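Local coordinates for DNA polymerase sliding clamp 3 (Sulfolobus tokodaii, PDB 3AIZ), which serves as a sliding-clamp subunit, part of a ring that encircles DNA and tethers the DNA polymerase and other DNA-processing proteins to it, at residues Y13-L18 with L34-I39; T140-E145 with S174-S179; G161-S166 with V215-G220; E200-T205 with I223-R228. One frame throughout, in Å; residues are numbered along the deposited sequence.

Contact 1. Residues Y13-L18 with L34-I39. With SO4 (sulfate ion), chain G.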
loop_
_atom_site.group_PDB
_atom_site.type_symbol
_atom_site.label_atom_id
_atom_site.label_comp_id
_atom_site.label_asym_id
_atom_site.label_seq_id
_atom_site.Cartn_x
_atom_site.Cartn_y
_atom_site.Cartn_z
ATOM N N TYR C 13 26.812 14.951 -3.072
ATOM C CA TYR C 13 26.555 13.615 -3.605
ATOM C C TYR C 13 27.785 12.985 -4.257
ATOM O O TYR C 13 27.862 11.765 -4.398
ATOM C CB TYR C 13 25.376 13.635 -4.580
ATOM C CG TYR C 13 24.028 13.565 -3.896
ATOM C CD1 TYR C 13 23.347 14.720 -3.539
ATOM C CD2 TYR C 13 23.444 12.340 -3.600
ATOM C CE1 TYR C 13 22.118 14.657 -2.911
ATOM C CE2 TYR C 13 22.216 12.268 -2.973
ATOM C CZ TYR C 13 21.556 13.428 -2.631
ATOM O OH TYR C 13 20.332 13.361 -2.006
ATOM N N ILE C 14 28.742 13.818 -4.655
ATOM C CA ILE C 14 30.004 13.320 -5.186
ATOM C C ILE C 14 30.711 12.483 -4.127
ATOM O O ILE C 14 31.320 11.457 -4.429
ATOM C CB ILE C 14 30.939 14.471 -5.609
ATOM C CG1 ILE C 14 30.280 15.334 -6.687
ATOM C CG2 ILE C 14 32.268 13.925 -6.104
ATOM C CD1 ILE C 14 31.136 16.497 -7.138
ATOM N N PHE C 15 30.614 12.931 -2.879
ATOM C CA PHE C 15 31.290 12.279 -1.764
ATOM C C PHE C 15 30.450 11.151 -1.178
ATOM O O PHE C 15 30.980 10.216 -0.577
ATOM C CB PHE C 15 31.645 13.308 -0.692
ATOM C CG PHE C 15 32.561 14.389 -1.182
ATOM C CD1 PHE C 15 32.059 15.474 -1.879
ATOM C CD2 PHE C 15 33.924 14.316 -0.958
ATOM C CE1 PHE C 15 32.901 16.466 -2.340
ATOM C CE2 PHE C 15 34.771 15.306 -1.416
ATOM C CZ PHE C 15 34.259 16.383 -2.107
ATOM N N ARG C 16 29.137 11.240 -1.358
ATOM C CA ARG C 16 28.244 10.170 -0.938
ATOM C C ARG C 16 28.408 8.966 -1.863
ATOM O O ARG C 16 28.243 7.821 -1.444
ATOM C CB ARG C 16 26.795 10.656 -0.926
ATOM C CG ARG C 16 26.577 11.886 -0.058
ATOM C CD ARG C 16 25.138 12.359 -0.105
ATOM N NE ARG C 16 24.214 11.350 0.401
ATOM C CZ ARG C 16 22.907 11.541 0.539
ATOM N NH1 ARG C 16 22.368 12.708 0.211
ATOM N NH2 ARG C 16 22.138 10.568 1.007
ATOM N N THR C 17 28.742 9.235 -3.122
ATOM C CA THR C 17 29.051 8.175 -4.072
ATOM C C THR C 17 30.331 7.462 -3.654
ATOM O O THR C 17 30.398 6.234 -3.653
ATOM C CB THR C 17 29.241 8.720 -5.502
ATOM O OG1 THR C 17 28.017 9.299 -5.968
ATOM C CG2 THR C 17 29.650 7.601 -6.444
ATOM N N LEU C 18 31.343 8.246 -3.297
ATOM C CA LEU C 18 32.642 7.703 -2.914
ATOM C C LEU C 18 32.562 6.806 -1.680
ATOM O O LEU C 18 33.356 5.877 -1.534
ATOM C CB LEU C 18 33.651 8.829 -2.683
ATOM C CG LEU C 18 34.035 9.662 -3.906
ATOM C CD1 LEU C 18 34.972 10.793 -3.513
ATOM C CD2 LEU C 18 34.669 8.787 -4.972
ATOM N N LEU C 34 40.502 21.029 -7.601
ATOM C CA LEU C 34 40.458 19.963 -6.607
ATOM C C LEU C 34 40.550 18.587 -7.251
ATOM O O LEU C 34 39.643 18.163 -7.966
ATOM C CB LEU C 34 39.177 20.062 -5.776
ATOM C CG LEU C 34 38.925 18.924 -4.785
ATOM C CD1 LEU C 34 40.101 18.758 -3.835
ATOM C CD2 LEU C 34 37.637 19.164 -4.011
ATOM N N LYS C 35 41.653 17.891 -6.995
ATOM C CA LYS C 35 41.831 16.534 -7.494
ATOM C C LYS C 35 41.571 15.523 -6.386
ATOM O O LYS C 35 42.120 15.630 -5.291
ATOM C CB LYS C 35 43.237 16.343 -8.066
ATOM C CG LYS C 35 43.527 17.205 -9.285
ATOM C CD LYS C 35 44.934 16.971 -9.809
ATOM C CE LYS C 35 45.224 17.849 -11.015
ATOM N NZ LYS C 35 46.574 17.580 -11.582
ATOM N N ILE C 36 40.720 14.548 -6.676
ATOM C CA ILE C 36 40.414 13.490 -5.726
ATOM C C ILE C 36 40.645 12.148 -6.395
ATOM O O ILE C 36 40.184 11.915 -7.510
ATOM C CB ILE C 36 38.959 13.566 -5.234
ATOM C CG1 ILE C 36 38.671 14.938 -4.625
ATOM C CG2 ILE C 36 38.681 12.461 -4.227
ATOM C CD1 ILE C 36 37.223 15.145 -4.262
ATOM N N ARG C 37 41.364 11.268 -5.712
ATOM C CA ARG C 37 41.748 9.993 -6.297
ATOM C C ARG C 37 41.774 8.901 -5.240
ATOM O O ARG C 37 42.426 9.043 -4.207
ATOM C CB ARG C 37 43.117 10.123 -6.963
ATOM C CG ARG C 37 43.671 8.832 -7.521
ATOM C CD ARG C 37 44.934 9.093 -8.321
ATOM N NE ARG C 37 44.686 9.990 -9.447
ATOM C CZ ARG C 37 45.598 10.312 -10.358
ATOM N NH1 ARG C 37 46.822 9.809 -10.277
ATOM N NH2 ARG C 37 45.287 11.136 -11.350
ATOM N N GLY C 38 41.058 7.813 -5.502
ATOM C CA GLY C 38 40.998 6.701 -4.572
ATOM C C GLY C 38 40.856 5.363 -5.268
ATOM O O GLY C 38 40.678 5.300 -6.484
ATOM N N ILE C 39 40.935 4.289 -4.490
ATOM C CA ILE C 39 40.787 2.944 -5.027
ATOM C C ILE C 39 40.216 2.006 -3.967
ATOM O O ILE C 39 40.750 1.901 -2.863
ATOM C CB ILE C 39 42.131 2.398 -5.556
ATOM C CG1 ILE C 39 41.951 1.001 -6.151
ATOM C CG2 ILE C 39 43.180 2.384 -4.453
ATOM C CD1 ILE C 39 43.233 0.408 -6.693
HETATM S S SO4 G . 23.669 7.372 1.473
HETATM O O1 SO4 G . 24.408 6.348 0.739
HETATM O O2 SO4 G . 24.559 8.491 1.777
HETATM O O3 SO4 G . 22.550 7.841 0.658
HETATM O O4 SO4 G . 23.157 6.803 2.718
#

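Contact 2. Residues T140-E145 with S174-S179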
loop_
_atom_site.group_PDB
_atom_site.type_symbol
_atom_site.label_atom_id
_atom_site.label_comp_id
_atom_site.label_asym_id
_atom_site.label_seq_id
_atom_site.Cartn_x
_atom_site.Cartn_y
_atom_site.Cartn_z
ATOM N N THR C 140 21.655 6.649 -14.802
ATOM C CA THR C 140 21.552 6.263 -13.399
ATOM C C THR C 140 20.226 5.563 -13.098
ATOM O O THR C 140 20.199 4.564 -12.379
ATOM C CB THR C 140 21.747 7.467 -12.455
ATOM O OG1 THR C 140 20.854 8.524 -12.825
ATOM C CG2 THR C 140 23.181 7.971 -12.527
ATOM N N ASP C 141 19.134 6.085 -13.652
ATOM C CA ASP C 141 17.832 5.436 -13.525
ATOM C C ASP C 141 17.936 3.963 -13.901
ATOM O O ASP C 141 17.533 3.086 -13.139
ATOM C CB ASP C 141 16.793 6.121 -14.417
ATOM C CG ASP C 141 16.235 7.391 -13.803
ATOM O OD1 ASP C 141 16.317 7.544 -12.566
ATOM O OD2 ASP C 141 15.701 8.232 -14.557
ATOM N N ILE C 142 18.484 3.701 -15.083
ATOM C CA ILE C 142 18.661 2.339 -15.566
ATOM C C ILE C 142 19.557 1.538 -14.628
ATOM O O ILE C 142 19.326 0.353 -14.392
ATOM C CB ILE C 142 19.254 2.328 -16.987
ATOM C CG1 ILE C 142 18.278 2.987 -17.965
ATOM C CG2 ILE C 142 19.584 0.908 -17.424
ATOM C CD1 ILE C 142 18.764 3.003 -19.395
ATOM N N ILE C 143 20.575 2.197 -14.090
ATOM C CA ILE C 143 21.489 1.562 -13.149
ATOM C C ILE C 143 20.773 1.165 -11.859
ATOM O O ILE C 143 20.976 0.067 -11.338
ATOM C CB ILE C 143 22.680 2.477 -12.826
ATOM C CG1 ILE C 143 23.529 2.683 -14.077
ATOM C CG2 ILE C 143 23.527 1.879 -11.728
ATOM C CD1 ILE C 143 24.009 1.386 -14.692
ATOM N N ASP C 144 19.935 2.064 -11.349
ATOM C CA ASP C 144 19.130 1.775 -10.166
ATOM C C ASP C 144 18.161 0.634 -10.445
ATOM O O ASP C 144 17.927 -0.222 -9.592
ATOM C CB ASP C 144 18.361 3.019 -9.715
ATOM C CG ASP C 144 19.245 4.027 -9.005
ATOM O OD1 ASP C 144 20.244 3.607 -8.382
ATOM O OD2 ASP C 144 18.939 5.236 -9.064
ATOM N N GLU C 145 17.601 0.626 -11.650
ATOM C CA GLU C 145 16.674 -0.420 -12.057
ATOM C C GLU C 145 17.386 -1.765 -12.149
ATOM O O GLU C 145 16.799 -2.811 -11.869
ATOM C CB GLU C 145 16.024 -0.066 -13.394
ATOM C CG GLU C 145 14.922 -1.019 -13.823
ATOM C CD GLU C 145 14.228 -0.564 -15.092
ATOM O OE1 GLU C 145 14.498 0.568 -15.547
ATOM O OE2 GLU C 145 13.412 -1.340 -15.634
ATOM N N SER C 174 18.532 -10.116 -17.366
ATOM C CA SER C 174 17.593 -9.161 -17.941
ATOM C C SER C 174 18.361 -8.032 -18.620
ATOM O O SER C 174 19.231 -7.413 -18.014
ATOM C CB SER C 174 16.661 -8.600 -16.865
ATOM O OG SER C 174 15.857 -9.621 -16.300
ATOM N N THR C 175 18.032 -7.767 -19.879
ATOM C CA THR C 175 18.780 -6.805 -20.678
ATOM C C THR C 175 17.986 -5.533 -20.953
ATOM O O THR C 175 16.773 -5.574 -21.142
ATOM C CB THR C 175 19.208 -7.416 -22.026
ATOM O OG1 THR C 175 19.918 -8.638 -21.795
ATOM C CG2 THR C 175 20.096 -6.452 -22.795
ATOM N N ILE C 176 18.685 -4.404 -20.973
ATOM C CA ILE C 176 18.077 -3.127 -21.312
ATOM C C ILE C 176 18.848 -2.478 -22.455
ATOM O O ILE C 176 20.071 -2.360 -22.402
ATOM C CB ILE C 176 18.052 -2.172 -20.105
ATOM C CG1 ILE C 176 17.387 -2.853 -18.905
ATOM C CG2 ILE C 176 17.334 -0.880 -20.462
ATOM C CD1 ILE C 176 17.253 -1.965 -17.686
ATOM N N GLU C 177 18.128 -2.065 -23.491
ATOM C CA GLU C 177 18.750 -1.450 -24.657
ATOM C C GLU C 177 18.833 0.066 -24.523
ATOM O O GLU C 177 17.846 0.725 -24.199
ATOM C CB GLU C 177 17.976 -1.811 -25.925
ATOM C CG GLU C 177 18.377 -1.001 -27.147
ATOM C CD GLU C 177 17.443 -1.215 -28.323
ATOM O OE1 GLU C 177 16.605 -2.142 -28.261
ATOM O OE2 GLU C 177 17.545 -0.455 -29.310
ATOM N N LEU C 178 20.019 0.609 -24.772
ATOM C CA LEU C 178 20.207 2.052 -24.829
ATOM C C LEU C 178 20.693 2.432 -26.219
ATOM O O LEU C 178 21.609 1.810 -26.754
ATOM C CB LEU C 178 21.220 2.522 -23.783
ATOM C CG LEU C 178 20.870 2.397 -22.300
ATOM C CD1 LEU C 178 20.905 0.947 -21.849
ATOM C CD2 LEU C 178 21.832 3.232 -21.473
ATOM N N SER C 179 20.080 3.457 -26.800
ATOM C CA SER C 179 20.444 3.895 -28.141
ATOM C C SER C 179 19.956 5.310 -28.398
ATOM O O SER C 179 19.146 5.842 -27.641
ATOM C CB SER C 179 19.853 2.950 -29.186
ATOM O OG SER C 179 18.437 2.944 -29.122
#

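Contact 3. Residues G161-S166 with V215-G220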
loop_
_atom_site.group_PDB
_atom_site.type_symbol
_atom_site.label_atom_id
_atom_site.label_comp_id
_atom_site.label_asym_id
_atom_site.label_seq_id
_atom_site.Cartn_x
_atom_site.Cartn_y
_atom_site.Cartn_z
ATOM N N GLY C 161 26.271 0.223 -32.696
ATOM C CA GLY C 161 26.231 1.549 -32.107
ATOM C C GLY C 161 25.286 1.644 -30.926
ATOM O O GLY C 161 25.112 2.714 -30.345
ATOM N N LYS C 162 24.668 0.523 -30.569
ATOM C CA LYS C 162 23.749 0.493 -29.440
ATOM C C LYS C 162 24.375 -0.196 -28.233
ATOM O O LYS C 162 25.193 -1.105 -28.378
ATOM C CB LYS C 162 22.439 -0.197 -29.824
ATOM C CG LYS C 162 21.661 0.520 -30.914
ATOM C CD LYS C 162 20.318 -0.144 -31.151
ATOM C CE LYS C 162 19.539 0.558 -32.250
ATOM N NZ LYS C 162 18.215 -0.087 -32.474
ATOM N N LEU C 163 23.984 0.245 -27.042
ATOM C CA LEU C 163 24.510 -0.319 -25.806
ATOM C C LEU C 163 23.481 -1.220 -25.134
ATOM O O LEU C 163 22.330 -0.830 -24.935
ATOM C CB LEU C 163 24.934 0.799 -24.852
ATOM C CG LEU C 163 25.580 0.357 -23.538
ATOM C CD1 LEU C 163 26.767 -0.553 -23.804
ATOM C CD2 LEU C 163 25.998 1.561 -22.719
ATOM N N TYR C 164 23.904 -2.430 -24.783
ATOM C CA TYR C 164 23.025 -3.390 -24.133
ATOM C C TYR C 164 23.553 -3.770 -22.756
ATOM O O TYR C 164 24.597 -4.411 -22.640
ATOM C CB TYR C 164 22.874 -4.645 -24.995
ATOM C CG TYR C 164 22.231 -4.396 -26.339
ATOM C CD1 TYR C 164 23.004 -4.251 -27.485
ATOM C CD2 TYR C 164 20.851 -4.308 -26.466
ATOM C CE1 TYR C 164 22.420 -4.025 -28.717
ATOM C CE2 TYR C 164 20.259 -4.083 -27.693
ATOM C CZ TYR C 164 21.047 -3.942 -28.815
ATOM O OH TYR C 164 20.461 -3.717 -30.037
ATOM N N LEU C 165 22.828 -3.376 -21.715
ATOM C CA LEU C 165 23.210 -3.715 -20.350
ATOM C C LEU C 165 22.425 -4.925 -19.865
ATOM O O LEU C 165 21.205 -4.868 -19.725
ATOM C CB LEU C 165 22.974 -2.530 -19.414
ATOM C CG LEU C 165 23.568 -1.195 -19.858
ATOM C CD1 LEU C 165 23.382 -0.151 -18.772
ATOM C CD2 LEU C 165 25.038 -1.352 -20.202
ATOM N N SER C 166 23.129 -6.021 -19.609
ATOM C CA SER C 166 22.485 -7.247 -19.156
ATOM C C SER C 166 22.813 -7.547 -17.699
ATOM O O SER C 166 23.935 -7.931 -17.374
ATOM C CB SER C 166 22.903 -8.427 -20.035
ATOM O OG SER C 166 22.531 -8.214 -21.384
ATOM N N VAL C 215 26.977 11.514 -18.875
ATOM C CA VAL C 215 27.932 10.475 -18.509
ATOM C C VAL C 215 28.475 9.767 -19.744
ATOM O O VAL C 215 27.719 9.393 -20.640
ATOM C CB VAL C 215 27.300 9.436 -17.558
ATOM C CG1 VAL C 215 26.016 8.874 -18.155
ATOM C CG2 VAL C 215 28.288 8.322 -17.251
ATOM N N GLU C 216 29.790 9.587 -19.789
ATOM C CA GLU C 216 30.428 8.905 -20.909
ATOM C C GLU C 216 30.796 7.476 -20.534
ATOM O O GLU C 216 31.505 7.242 -19.556
ATOM C CB GLU C 216 31.660 9.679 -21.383
ATOM C CG GLU C 216 31.341 11.085 -21.872
ATOM C CD GLU C 216 32.578 11.869 -22.266
ATOM O OE1 GLU C 216 33.534 11.256 -22.786
ATOM O OE2 GLU C 216 32.589 13.103 -22.060
ATOM N N ILE C 217 30.300 6.525 -21.320
ATOM C CA ILE C 217 30.522 5.108 -21.070
ATOM C C ILE C 217 31.485 4.530 -22.099
ATOM O O ILE C 217 31.226 4.592 -23.300
ATOM C CB ILE C 217 29.202 4.322 -21.145
ATOM C CG1 ILE C 217 28.103 5.053 -20.369
ATOM C CG2 ILE C 217 29.392 2.904 -20.630
ATOM C CD1 ILE C 217 26.717 4.487 -20.591
ATOM N N ALA C 218 32.594 3.971 -21.628
ATOM C CA ALA C 218 33.594 3.384 -22.516
ATOM C C ALA C 218 34.079 2.049 -21.963
ATOM O O ALA C 218 34.278 1.903 -20.759
ATOM C CB ALA C 218 34.760 4.338 -22.709
ATOM N N PHE C 219 34.268 1.074 -22.845
ATOM C CA PHE C 219 34.676 -0.256 -22.414
ATOM C C PHE C 219 35.148 -1.110 -23.581
ATOM O O PHE C 219 35.088 -0.693 -24.737
ATOM C CB PHE C 219 33.519 -0.961 -21.702
ATOM C CG PHE C 219 32.354 -1.266 -22.598
ATOM C CD1 PHE C 219 31.312 -0.362 -22.732
ATOM C CD2 PHE C 219 32.302 -2.454 -23.310
ATOM C CE1 PHE C 219 30.240 -0.636 -23.557
ATOM C CE2 PHE C 219 31.231 -2.734 -24.139
ATOM C CZ PHE C 219 30.199 -1.825 -24.261
ATOM N N GLY C 220 35.608 -2.314 -23.262
ATOM C CA GLY C 220 36.078 -3.252 -24.262
ATOM C C GLY C 220 36.467 -4.564 -23.613
ATOM O O GLY C 220 36.581 -4.646 -22.389
#

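Contact 4. Residues E200-T205 with I223-R228. With SO4 (sulfate ion), chain H.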
loop_
_atom_site.group_PDB
_atom_site.type_symbol
_atom_site.label_atom_id
_atom_site.label_comp_id
_atom_site.label_asym_id
_atom_site.label_seq_id
_atom_site.Cartn_x
_atom_site.Cartn_y
_atom_site.Cartn_z
ATOM N N GLU C 200 27.650 -4.552 -8.442
ATOM C CA GLU C 200 27.671 -3.607 -7.328
ATOM C C GLU C 200 28.524 -2.371 -7.611
ATOM O O GLU C 200 28.157 -1.258 -7.234
ATOM C CB GLU C 200 28.142 -4.293 -6.041
ATOM C CG GLU C 200 29.488 -4.987 -6.158
ATOM C CD GLU C 200 29.978 -5.532 -4.830
ATOM O OE1 GLU C 200 30.513 -6.662 -4.810
ATOM O OE2 GLU C 200 29.825 -4.832 -3.806
ATOM N N TYR C 201 29.656 -2.570 -8.278
ATOM C CA TYR C 201 30.575 -1.473 -8.564
ATOM C C TYR C 201 29.967 -0.438 -9.511
ATOM O O TYR C 201 30.151 0.765 -9.328
ATOM C CB TYR C 201 31.895 -2.007 -9.126
ATOM C CG TYR C 201 32.541 -3.056 -8.250
ATOM C CD1 TYR C 201 32.690 -4.364 -8.695
ATOM C CD2 TYR C 201 32.988 -2.744 -6.973
ATOM C CE1 TYR C 201 33.275 -5.328 -7.895
ATOM C CE2 TYR C 201 33.573 -3.700 -6.166
ATOM C CZ TYR C 201 33.714 -4.991 -6.632
ATOM O OH TYR C 201 34.296 -5.946 -5.831
ATOM N N VAL C 202 29.244 -0.907 -10.523
ATOM C CA VAL C 202 28.583 -0.007 -11.460
ATOM C C VAL C 202 27.430 0.711 -10.776
ATOM O O VAL C 202 27.323 1.936 -10.833
ATOM C CB VAL C 202 28.040 -0.758 -12.691
ATOM C CG1 VAL C 202 27.230 0.184 -13.570
ATOM C CG2 VAL C 202 29.180 -1.385 -13.480
ATOM N N VAL C 203 26.572 -0.067 -10.125
ATOM C CA VAL C 203 25.394 0.462 -9.449
ATOM C C VAL C 203 25.731 1.550 -8.431
ATOM O O VAL C 203 25.037 2.563 -8.344
ATOM C CB VAL C 203 24.604 -0.658 -8.749
ATOM C CG1 VAL C 203 23.548 -0.069 -7.834
ATOM C CG2 VAL C 203 23.978 -1.584 -9.779
ATOM N N ASN C 204 26.800 1.338 -7.672
ATOM C CA ASN C 204 27.181 2.263 -6.607
ATOM C C ASN C 204 27.596 3.653 -7.091
ATOM O O ASN C 204 27.960 4.510 -6.286
ATOM C CB ASN C 204 28.284 1.654 -5.736
ATOM C CG ASN C 204 27.781 0.514 -4.870
ATOM O OD1 ASN C 204 26.576 0.343 -4.684
ATOM N ND2 ASN C 204 28.706 -0.272 -4.330
ATOM N N THR C 205 27.539 3.878 -8.399
ATOM C CA THR C 205 27.874 5.185 -8.956
ATOM C C THR C 205 26.613 5.976 -9.292
ATOM O O THR C 205 26.686 7.094 -9.802
ATOM C CB THR C 205 28.755 5.065 -10.220
ATOM O OG1 THR C 205 27.999 4.477 -11.286
ATOM C CG2 THR C 205 29.977 4.208 -9.940
ATOM N N ILE C 223 39.386 -5.124 -20.860
ATOM C CA ILE C 223 39.828 -3.819 -20.372
ATOM C C ILE C 223 38.767 -3.203 -19.466
ATOM O O ILE C 223 37.584 -3.518 -19.588
ATOM C CB ILE C 223 40.175 -2.847 -21.522
ATOM C CG1 ILE C 223 38.909 -2.365 -22.230
ATOM C CG2 ILE C 223 41.143 -3.498 -22.499
ATOM C CD1 ILE C 223 39.170 -1.298 -23.270
ATOM N N PRO C 224 39.192 -2.324 -18.546
ATOM C CA PRO C 224 38.288 -1.732 -17.554
ATOM C C PRO C 224 37.151 -0.939 -18.185
ATOM O O PRO C 224 37.297 -0.406 -19.284
ATOM C CB PRO C 224 39.201 -0.784 -16.768
ATOM C CG PRO C 224 40.579 -1.306 -16.987
ATOM C CD PRO C 224 40.578 -1.855 -18.378
ATOM N N LEU C 225 36.024 -0.872 -17.484
ATOM C CA LEU C 225 34.919 -0.010 -17.876
ATOM C C LEU C 225 35.169 1.387 -17.330
ATOM O O LEU C 225 35.378 1.557 -16.130
ATOM C CB LEU C 225 33.601 -0.549 -17.319
ATOM C CG LEU C 225 32.432 0.439 -17.223
ATOM C CD1 LEU C 225 32.025 0.945 -18.600
ATOM C CD2 LEU C 225 31.245 -0.194 -16.512
ATOM N N LYS C 226 35.157 2.387 -18.204
ATOM C CA LYS C 226 35.343 3.759 -17.756
ATOM C C LYS C 226 34.043 4.549 -17.782
ATOM O O LYS C 226 33.571 4.950 -18.846
ATOM C CB LYS C 226 36.403 4.484 -18.585
ATOM C CG LYS C 226 36.707 5.881 -18.063
ATOM C CD LYS C 226 37.611 6.666 -18.997
ATOM C CE LYS C 226 37.850 8.067 -18.454
ATOM N NZ LYS C 226 38.544 8.943 -19.432
ATOM N N LEU C 227 33.468 4.768 -16.605
ATOM C CA LEU C 227 32.314 5.641 -16.474
ATOM C C LEU C 227 32.788 7.034 -16.091
ATOM O O LEU C 227 33.261 7.253 -14.976
ATOM C CB LEU C 227 31.347 5.112 -15.417
ATOM C CG LEU C 227 30.700 3.752 -15.677
ATOM C CD1 LEU C 227 29.901 3.303 -14.465
ATOM C CD2 LEU C 227 29.824 3.799 -16.919
ATOM N N ARG C 228 32.681 7.972 -17.024
ATOM C CA ARG C 228 33.038 9.354 -16.741
ATOM C C ARG C 228 31.792 10.194 -16.553
ATOM O O ARG C 228 31.109 10.532 -17.518
ATOM C CB ARG C 228 33.895 9.949 -17.859
ATOM C CG ARG C 228 33.879 11.471 -17.876
ATOM C CD ARG C 228 34.948 12.043 -18.784
ATOM N NE ARG C 228 36.289 11.771 -18.279
ATOM C CZ ARG C 228 37.380 12.412 -18.680
ATOM N NH1 ARG C 228 37.285 13.373 -19.589
ATOM N NH2 ARG C 228 38.564 12.102 -18.168
HETATM S S SO4 H . 35.110 -3.553 -2.249
HETATM O O1 SO4 H . 34.456 -4.629 -2.990
HETATM O O2 SO4 H . 35.730 -4.100 -1.045
HETATM O O3 SO4 H . 36.137 -2.938 -3.084
HETATM O O4 SO4 H . 34.122 -2.543 -1.875
#

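Contact 1. Residues Y13-L18 with L34-I39
Phe15 and Leu18, one turn apart on the helix, both lean on Ile36 and use different branches of it. The end of the Phe15 ring crosses the Ile36 side chain at about a right angle: Phe15 CE2 lies 3.8 Å from Ile36 CD1, and the methyl meets the ring obliquely. Leu18 comes in at a slant, with its CD1 4.1 Å from Ile36 CG2. In Ile36, CG1 stands beside the backbone N (chi1 -56°) and the chain runs out extended, carrying CD1 toward Phe15, while CG2 is left to meet Leu18. This is the helix-on-sheet packing of the DNA clamp fold, helix 8-18 lying against strand 33-39, and Phe74 of helix 71-78 adds an edge-to-face ring contact with Phe15. Arg16 points elsewhere and takes a sulfate at its guanidinium edge: Arg16 NE reaches sulfate O2 at 3.2 Å (N-H...O angle 154°) and Arg16 NH2 reaches sulfate O3 at 2.8 Å. The ion probably comes from the crystallisation liquor; since helices of PCNA rings line the central hole, it may sit where a DNA phosphate could. Tyr13 O is held by two donors of Thr17, the backbone N at 3.0 Å and OG1 at 2.9 Å, which arrive from opposite faces of the carbonyl plane.

Contact 2. Residues T140-E145 with S174-S179
The backbone bond from Asp144 N to Thr140 O, 2.7 Å long, is followed by one from Glu145 N to Asp141 O at 2.9 Å, and together they fix the helical turn that presents Ile142 and Glu145 to Ile176 and Leu178. The contact proper is apolar, and Ile142 carries most of it. Its two branches go to different residues of the strand. Ile142 CG2 lies 3.7 Å from Ile176 CD1, the two isoleucines sliding past each other in opposite directions. The longer branch, extended from CG1 (chi2 -179°), meets Leu178 tip to tip, with Ile142 CD1 3.6 Å from Leu178 CG and close to both leucine methyls as well. Glu145, one turn further along, brings its carboxylate carbon CD to 4.2 Å from Ile176 CD1, a loose contact at the solvent-exposed margin. The helix segment and the strand run antiparallel, 175° between their directions, with axes 10.6 Å apart, so successive inward residues of one meet those of the other in reverse order. Away from the strand, Asp141 and Asp144 each form a salt bridge with Arg209. In the fold, helix 136-149 packs on strand 172-178, the edge strand of this chain's own four-stranded sheet, with Ile143 turned to helix 199-203. Strand 172-178 pairs with strand 162-168 on one side, and through Ser174 and Thr175 it forms an antiparallel ladder with a strand of the neighbouring sliding clamp B chain, carrying the sheet across the subunit interface.

Contact 3. Residues G161-S166 with V215-G220
The Phe219 ring takes Leu163 at a slant: CD1 of the leucine sits 3.5 Å from Phe219 CE1 and 3.7 Å from Phe219 CZ, so the methyl meets the far end of the ring obliquely. Another ring, that of Phe130, meets Phe219 with the planes at about 55°. Phe219 CG stands between the backbone N and the carbonyl carbon (chi1 66°), a placement that aims the ring across to the other strand. Leu163 is the fork of the contact. With CG opposite the backbone N (chi1 -177°) its side chain extends toward strand 214-220, and while CD1 goes to Phe219, Leu163 CD2 reaches Ile217 CD1 at 3.7 Å. Here two sheets of the clamp's C-terminal half face each other, strand 162-168 belonging to a four-stranded antiparallel sheet and strand 214-220 to the long antiparallel sheet that spans both halves of the chain. The CA atoms of Leu163 and Ile217 are 9.4 Å apart, a spacing bridged by side chains alone. Phe139 of helix 136-149 and Phe156 of strand 153-159 also touch Ile217, while Tyr197 and Ser195 of strand 193-198 lie against Phe219.

Contact 4. Residues E200-T205 with I223-R228
Short helix 199-203 lies over the long sheet of the clamp fold, and the contact is where its last turn settles on strand 223-231. Val202 straddles two leucines of that strand. Val202 CG2 lies 3.9 Å from Leu225 CD2, the side chains crossing at about a right angle, and Val202 CG1 is 4.2 Å from Leu227 CD1. With CG1 opposite the backbone N (chi1 174°), the two methyls spread to a leucine each. Leu227 CD1 also comes within 3.9 Å of Thr205 OG1. That hydroxyl gives a hydrogen bond of 2.7 Å to Val202 O, in the carbonyl plane, and Thr205 N reaches the same oxygen at 3.1 Å. Two bonds thus grip Val202 O as the helix ends and fix the Thr205 hydroxyl, which Tyr229 OH also meets. Off to one side, Tyr201 OH donates to sulfate O1 at 3.1 Å, at the ring edge, with Ser42 as a second partner of the ion; Glu200 CG lies over the ring's centre. Around this core, Ile143 of helix 136-149 packs on Val202, Phe156 of strand 153-159 touches both Val202 and Leu225, and strand 235-241 runs beside strand 223-231, bringing Ile241 to Val202 and Phe239 to Thr205.

From the N terminus, contact 1 closes first, joining helix 8-18 to strand 33-39 of the long sheet in the N-terminal half. It stands in series with all the others, which lie in the C-terminal half. There contact 2 opens at 140-145, contact 3 opens before contact 2 closes, and contact 4 opens before contact 3 closes, so 2 crosses 3 and 3 crosses 4, while 2 ends before 4 begins. Contacts 2 and 3 share the four-stranded sheet through neighbouring strands; contacts 3 and 4 meet on adjacent strands of the long sheet. Contact 1 touches contact 4 where Thr17 packs on Asn204 and Thr205, linking the two halves.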